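Long-range contact in nicotinate phosphoribosyltransferase (Saccharomyces cerevisiae, PDB 1VLP), which catalyses the first step of NAD biosynthesis from nicotinic acid, the ATP-dependent synthesis of nicotinate ribonucleotide from nicotinate and phosphoribosyl diphosphate: residues I18-T30 against S226-G240. Numbering follows the deposited sequence.
Sequences IKSLLDTDMYKIT and SNILFAKKYGVKPIG
A buried, largely backbone-bonded junction joins the segment from Leu-22 to Met-26, which leads into helix 26-38, to the start of helix 228-234, next to the probable nicotinate site. Ile-228 N donates to Thr-24 O (3.2 Å), Leu-229 N donates to Leu-22 O, and Met-26 N donates to Ser-226 O at 2.7 Å; Asp-25 and Asn-227 form a single beta bridge. Asn-227 is the N-cap of helix 228-234. Its amide reaches both partners because chi1 (-175°) carries CG to the side away from the backbone N: OD1 accepts from Phe-230 N at 2.9 Å, while ND2 gives a nearly straight bond (168°) to Asp-23 OD1, which is also salt-bridged to Arg-194. An alanine here is likely to leave Phe-230 N without its cap and Asp-23 without its amide donor. Strand 222-225, in the parallel sheet of the TIM-barrel-like part of this type II phosphoribosyltransferase, leads into Ser-226, whose OG donates to Asp-25 OD1 on its anti side (2.6 Å) and whose side chain touches Phe-189, which, like Tyr-27, probably binds nicotinate. Apolar contacts complete the junction: Ile-228 sets CG2 against both methyls of Leu-22 and CD1 against Ile-29 CG1 (3.7 Å). The extended selenomethionine Met-26 lays SE beside Pro-238 CB (3.9 Å), and a water links Tyr-27 N to Ile-239 O.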
loop_
_atom_site.group_PDB
_atom_site.type_symbol
_atom_site.label_atom_id
_atom_site.label_comp_id
_atom_site.label_asym_id
_atom_site.label_seq_id
_atom_site.Cartn_x
_atom_site.Cartn_y
_atom_site.Cartn_z
ATOM N N ILE A 18 -4.987 -0.296 17.053
ATOM C CA ILE A 18 -5.412 0.551 15.938
ATOM C C ILE A 18 -6.398 1.564 16.539
ATOM O O ILE A 18 -7.573 1.239 16.821
ATOM C CB ILE A 18 -6.071 -0.246 14.844
ATOM C CG1 ILE A 18 -5.163 -1.399 14.328
ATOM C CG2 ILE A 18 -6.530 0.679 13.703
ATOM C CD1 ILE A 18 -3.872 -0.944 13.643
ATOM N N LYS A 19 -5.888 2.762 16.805
ATOM C CA LYS A 19 -6.618 3.774 17.567
ATOM C C LYS A 19 -7.357 4.772 16.656
ATOM O O LYS A 19 -8.112 5.622 17.146
ATOM C CB LYS A 19 -5.646 4.472 18.493
ATOM C CG LYS A 19 -5.024 3.529 19.501
ATOM C CD LYS A 19 -4.209 4.292 20.490
ATOM C CE LYS A 19 -3.460 3.354 21.459
ATOM N NZ LYS A 19 -4.383 2.609 22.360
ATOM N N SER A 20 -7.178 4.631 15.337
ATOM C CA SER A 20 -7.762 5.617 14.406
ATOM C C SER A 20 -7.974 4.988 13.044
ATOM O O SER A 20 -7.192 4.143 12.613
ATOM C CB SER A 20 -6.827 6.850 14.307
ATOM O OG SER A 20 -7.259 7.765 13.288
ATOM N N LEU A 21 -9.031 5.408 12.365
ATOM C CA LEU A 21 -9.193 5.046 10.960
ATOM C C LEU A 21 -8.152 5.724 10.047
ATOM O O LEU A 21 -8.000 5.342 8.887
ATOM C CB LEU A 21 -10.600 5.366 10.547
ATOM C CG LEU A 21 -11.652 4.425 11.206
ATOM C CD1 LEU A 21 -12.979 4.986 11.121
ATOM C CD2 LEU A 21 -11.635 3.072 10.563
ATOM N N LEU A 22 -7.428 6.717 10.572
ATOM C CA LEU A 22 -6.225 7.271 9.888
ATOM C C LEU A 22 -4.896 6.499 10.076
ATOM O O LEU A 22 -3.863 6.875 9.457
ATOM C CB LEU A 22 -5.997 8.713 10.365
ATOM C CG LEU A 22 -7.082 9.801 10.111
ATOM C CD1 LEU A 22 -6.543 11.190 10.371
ATOM C CD2 LEU A 22 -7.646 9.685 8.755
ATOM N N ASP A 23 -4.885 5.454 10.927
ATOM C CA ASP A 23 -3.729 4.581 11.069
ATOM C C ASP A 23 -3.770 3.576 9.913
ATOM O O ASP A 23 -4.154 2.389 10.062
ATOM C CB ASP A 23 -3.686 3.894 12.430
ATOM C CG ASP A 23 -2.425 3.027 12.599
ATOM O OD1 ASP A 23 -1.493 3.104 11.717
ATOM O OD2 ASP A 23 -2.357 2.245 13.595
ATOM N N THR A 24 -3.512 4.098 8.725
ATOM C CA THR A 24 -3.623 3.338 7.483
ATOM C C THR A 24 -2.856 4.103 6.399
ATOM O O THR A 24 -2.451 5.261 6.606
ATOM C CB THR A 24 -5.112 3.144 7.009
ATOM O OG1 THR A 24 -5.161 2.129 5.999
ATOM C CG2 THR A 24 -5.687 4.382 6.433
ATOM N N ASP A 25 -2.718 3.474 5.241
ATOM C CA ASP A 25 -2.087 4.122 4.088
ATOM C C ASP A 25 -3.071 5.090 3.391
ATOM O O ASP A 25 -4.244 4.719 3.208
ATOM C CB ASP A 25 -1.587 3.079 3.078
ATOM C CG ASP A 25 -0.472 2.150 3.658
ATOM O OD1 ASP A 25 0.569 2.656 4.094
ATOM O OD2 ASP A 25 -0.675 0.933 3.705
HETATM N N MSE A 26 -2.616 6.288 3.005
HETATM C CA MSE A 26 -3.503 7.258 2.345
HETATM C C MSE A 26 -4.223 6.687 1.160
HETATM O O MSE A 26 -5.405 7.037 0.950
HETATM C CB MSE A 26 -2.770 8.506 1.896
HETATM C CG MSE A 26 -3.628 9.423 0.994
HETATM SE SE MSE A 26 -2.671 11.096 0.857
HETATM C CE MSE A 26 -3.582 11.756 -0.892
ATOM N N TYR A 27 -3.577 5.780 0.409
ATOM C CA TYR A 27 -4.258 5.198 -0.763
ATOM C C TYR A 27 -5.543 4.476 -0.380
ATOM O O TYR A 27 -6.481 4.426 -1.189
ATOM C CB TYR A 27 -3.354 4.307 -1.619
ATOM C CG TYR A 27 -3.182 2.881 -1.115
ATOM C CD1 TYR A 27 -4.107 1.887 -1.443
ATOM C CD2 TYR A 27 -2.128 2.540 -0.309
ATOM C CE1 TYR A 27 -3.950 0.572 -0.983
ATOM C CE2 TYR A 27 -1.964 1.211 0.164
ATOM C CZ TYR A 27 -2.873 0.251 -0.175
ATOM O OH TYR A 27 -2.672 -1.025 0.302
ATOM N N LYS A 28 -5.644 3.986 0.863
ATOM C CA LYS A 28 -6.908 3.351 1.268
ATOM C C LYS A 28 -8.085 4.314 1.340
ATOM O O LYS A 28 -9.193 3.986 0.930
ATOM C CB LYS A 28 -6.740 2.527 2.563
ATOM C CG LYS A 28 -5.787 1.351 2.417
ATOM C CD LYS A 28 -6.436 -0.022 2.083
ATOM C CE LYS A 28 -7.076 -0.212 0.726
ATOM N NZ LYS A 28 -7.452 -1.672 0.583
ATOM N N ILE A 29 -7.851 5.530 1.823
ATOM C CA ILE A 29 -8.864 6.545 1.871
ATOM C C ILE A 29 -9.245 7.075 0.513
ATOM O O ILE A 29 -10.413 7.296 0.241
ATOM C CB ILE A 29 -8.425 7.669 2.877
ATOM C CG1 ILE A 29 -8.312 7.081 4.300
ATOM C CG2 ILE A 29 -9.368 8.883 2.883
ATOM C CD1 ILE A 29 -9.617 6.484 4.871
ATOM N N THR A 30 -8.275 7.300 -0.357
ATOM C CA THR A 30 -8.622 7.756 -1.729
ATOM C C THR A 30 -9.378 6.647 -2.485
ATOM O O THR A 30 -10.403 6.950 -3.121
ATOM C CB THR A 30 -7.410 8.273 -2.504
ATOM O OG1 THR A 30 -6.369 7.298 -2.509
ATOM C CG2 THR A 30 -6.901 9.558 -1.868
ATOM N N SER A 226 3.081 7.532 3.872
ATOM C CA SER A 226 1.759 7.023 3.511
ATOM C C SER A 226 0.781 6.938 4.681
ATOM O O SER A 226 -0.429 6.928 4.483
ATOM C CB SER A 226 1.827 5.693 2.779
ATOM O OG SER A 226 2.187 4.645 3.624
ATOM N N ASN A 227 1.283 6.874 5.904
ATOM C CA ASN A 227 0.424 6.675 7.052
ATOM C C ASN A 227 -0.142 8.023 7.499
ATOM O O ASN A 227 0.594 8.925 7.989
ATOM C CB ASN A 227 1.210 5.992 8.158
ATOM C CG ASN A 227 0.340 5.633 9.346
ATOM O OD1 ASN A 227 -0.164 6.513 10.043
ATOM N ND2 ASN A 227 0.130 4.330 9.568
ATOM N N ILE A 228 -1.442 8.173 7.324
ATOM C CA ILE A 228 -2.049 9.461 7.533
ATOM C C ILE A 228 -1.912 9.886 8.995
ATOM O O ILE A 228 -1.672 11.086 9.277
ATOM C CB ILE A 228 -3.536 9.452 7.128
ATOM C CG1 ILE A 228 -3.755 8.937 5.711
ATOM C CG2 ILE A 228 -4.130 10.825 7.239
ATOM C CD1 ILE A 228 -5.223 8.699 5.441
ATOM N N LEU A 229 -2.034 8.926 9.930
ATOM C CA LEU A 229 -1.931 9.259 11.359
ATOM C C LEU A 229 -0.532 9.793 11.711
ATOM O O LEU A 229 -0.434 10.779 12.437
ATOM C CB LEU A 229 -2.260 8.044 12.249
ATOM C CG LEU A 229 -2.530 8.362 13.716
ATOM C CD1 LEU A 229 -3.687 9.310 13.832
ATOM C CD2 LEU A 229 -2.846 7.139 14.439
ATOM N N PHE A 230 0.501 9.135 11.197
ATOM C CA PHE A 230 1.895 9.579 11.419
ATOM C C PHE A 230 2.196 10.854 10.675
ATOM O O PHE A 230 2.967 11.666 11.160
ATOM C CB PHE A 230 2.897 8.497 11.087
ATOM C CG PHE A 230 2.983 7.412 12.149
ATOM C CD1 PHE A 230 3.321 7.753 13.440
ATOM C CD2 PHE A 230 2.752 6.086 11.859
ATOM C CE1 PHE A 230 3.441 6.799 14.440
ATOM C CE2 PHE A 230 2.841 5.069 12.892
ATOM C CZ PHE A 230 3.182 5.454 14.175
ATOM N N ALA A 231 1.617 11.046 9.485
ATOM C CA ALA A 231 1.758 12.340 8.783
ATOM C C ALA A 231 1.255 13.478 9.704
ATOM O O ALA A 231 1.910 14.487 9.908
ATOM C CB ALA A 231 0.969 12.327 7.595
ATOM N N LYS A 232 0.067 13.271 10.256
ATOM C CA LYS A 232 -0.556 14.247 11.168
ATOM C C LYS A 232 0.312 14.470 12.406
ATOM O O LYS A 232 0.554 15.621 12.791
ATOM C CB LYS A 232 -1.958 13.791 11.551
ATOM C CG LYS A 232 -2.773 14.810 12.386
ATOM C CD LYS A 232 -4.196 14.246 12.546
ATOM C CE LYS A 232 -5.097 15.228 13.244
ATOM N NZ LYS A 232 -4.620 15.462 14.625
ATOM N N LYS A 233 0.756 13.385 13.030
ATOM C CA LYS A 233 1.548 13.443 14.231
ATOM C C LYS A 233 2.878 14.222 14.063
ATOM O O LYS A 233 3.235 15.047 14.902
ATOM C CB LYS A 233 1.870 12.051 14.718
ATOM C CG LYS A 233 2.622 12.005 16.051
ATOM C CD LYS A 233 2.751 10.656 16.597
ATOM C CE LYS A 233 3.615 10.697 17.859
ATOM N NZ LYS A 233 3.811 9.361 18.503
ATOM N N TYR A 234 3.596 13.928 12.987
ATOM C CA TYR A 234 4.966 14.442 12.748
ATOM C C TYR A 234 5.012 15.671 11.859
ATOM O O TYR A 234 6.106 16.250 11.610
ATOM C CB TYR A 234 5.859 13.292 12.251
ATOM C CG TYR A 234 6.158 12.368 13.390
ATOM C CD1 TYR A 234 7.135 12.679 14.323
ATOM C CD2 TYR A 234 5.499 11.149 13.522
ATOM C CE1 TYR A 234 7.413 11.856 15.401
ATOM C CE2 TYR A 234 5.752 10.300 14.628
ATOM C CZ TYR A 234 6.715 10.659 15.561
ATOM O OH TYR A 234 6.987 9.830 16.634
ATOM N N GLY A 235 3.830 16.147 11.459
ATOM C CA GLY A 235 3.702 17.383 10.718
ATOM C C GLY A 235 4.252 17.343 9.312
ATOM O O GLY A 235 4.772 18.349 8.823
ATOM N N VAL A 236 4.099 16.200 8.658
ATOM C CA VAL A 236 4.522 15.997 7.264
ATOM C C VAL A 236 3.335 15.618 6.394
ATOM O O VAL A 236 2.231 15.325 6.892
ATOM C CB VAL A 236 5.705 14.971 7.178
ATOM C CG1 VAL A 236 6.894 15.447 8.040
ATOM C CG2 VAL A 236 5.313 13.592 7.600
ATOM N N LYS A 237 3.531 15.637 5.073
ATOM C CA LYS A 237 2.426 15.348 4.141
ATOM C C LYS A 237 2.040 13.856 4.126
ATOM O O LYS A 237 2.908 12.994 4.136
ATOM C CB LYS A 237 2.860 15.689 2.712
ATOM C CG LYS A 237 1.744 15.771 1.711
ATOM N N PRO A 238 0.734 13.546 4.032
ATOM C CA PRO A 238 0.374 12.142 3.753
ATOM C C PRO A 238 0.489 11.875 2.243
ATOM O O PRO A 238 0.092 12.729 1.437
ATOM C CB PRO A 238 -1.058 12.068 4.233
ATOM C CG PRO A 238 -1.600 13.467 3.993
ATOM C CD PRO A 238 -0.444 14.416 4.130
ATOM N N ILE A 239 0.991 10.712 1.862
ATOM C CA ILE A 239 1.370 10.432 0.456
ATOM C C ILE A 239 0.587 9.190 -0.006
ATOM O O ILE A 239 0.541 8.159 0.690
ATOM C CB ILE A 239 2.910 10.202 0.324
ATOM C CG1 ILE A 239 3.715 11.401 0.871
ATOM C CG2 ILE A 239 3.338 9.914 -1.144
ATOM C CD1 ILE A 239 3.420 12.727 0.200
ATOM N N GLY A 240 0.006 9.272 -1.188
ATOM C CA GLY A 240 -0.739 8.135 -1.782
ATOM C C GLY A 240 -0.792 8.170 -3.291
ATOM O O GLY A 240 -0.584 9.225 -3.926
HETATM O O HOH W 1 -0.289 5.706 13.195
HETATM O O HOH W 2 -0.549 5.567 0.290
#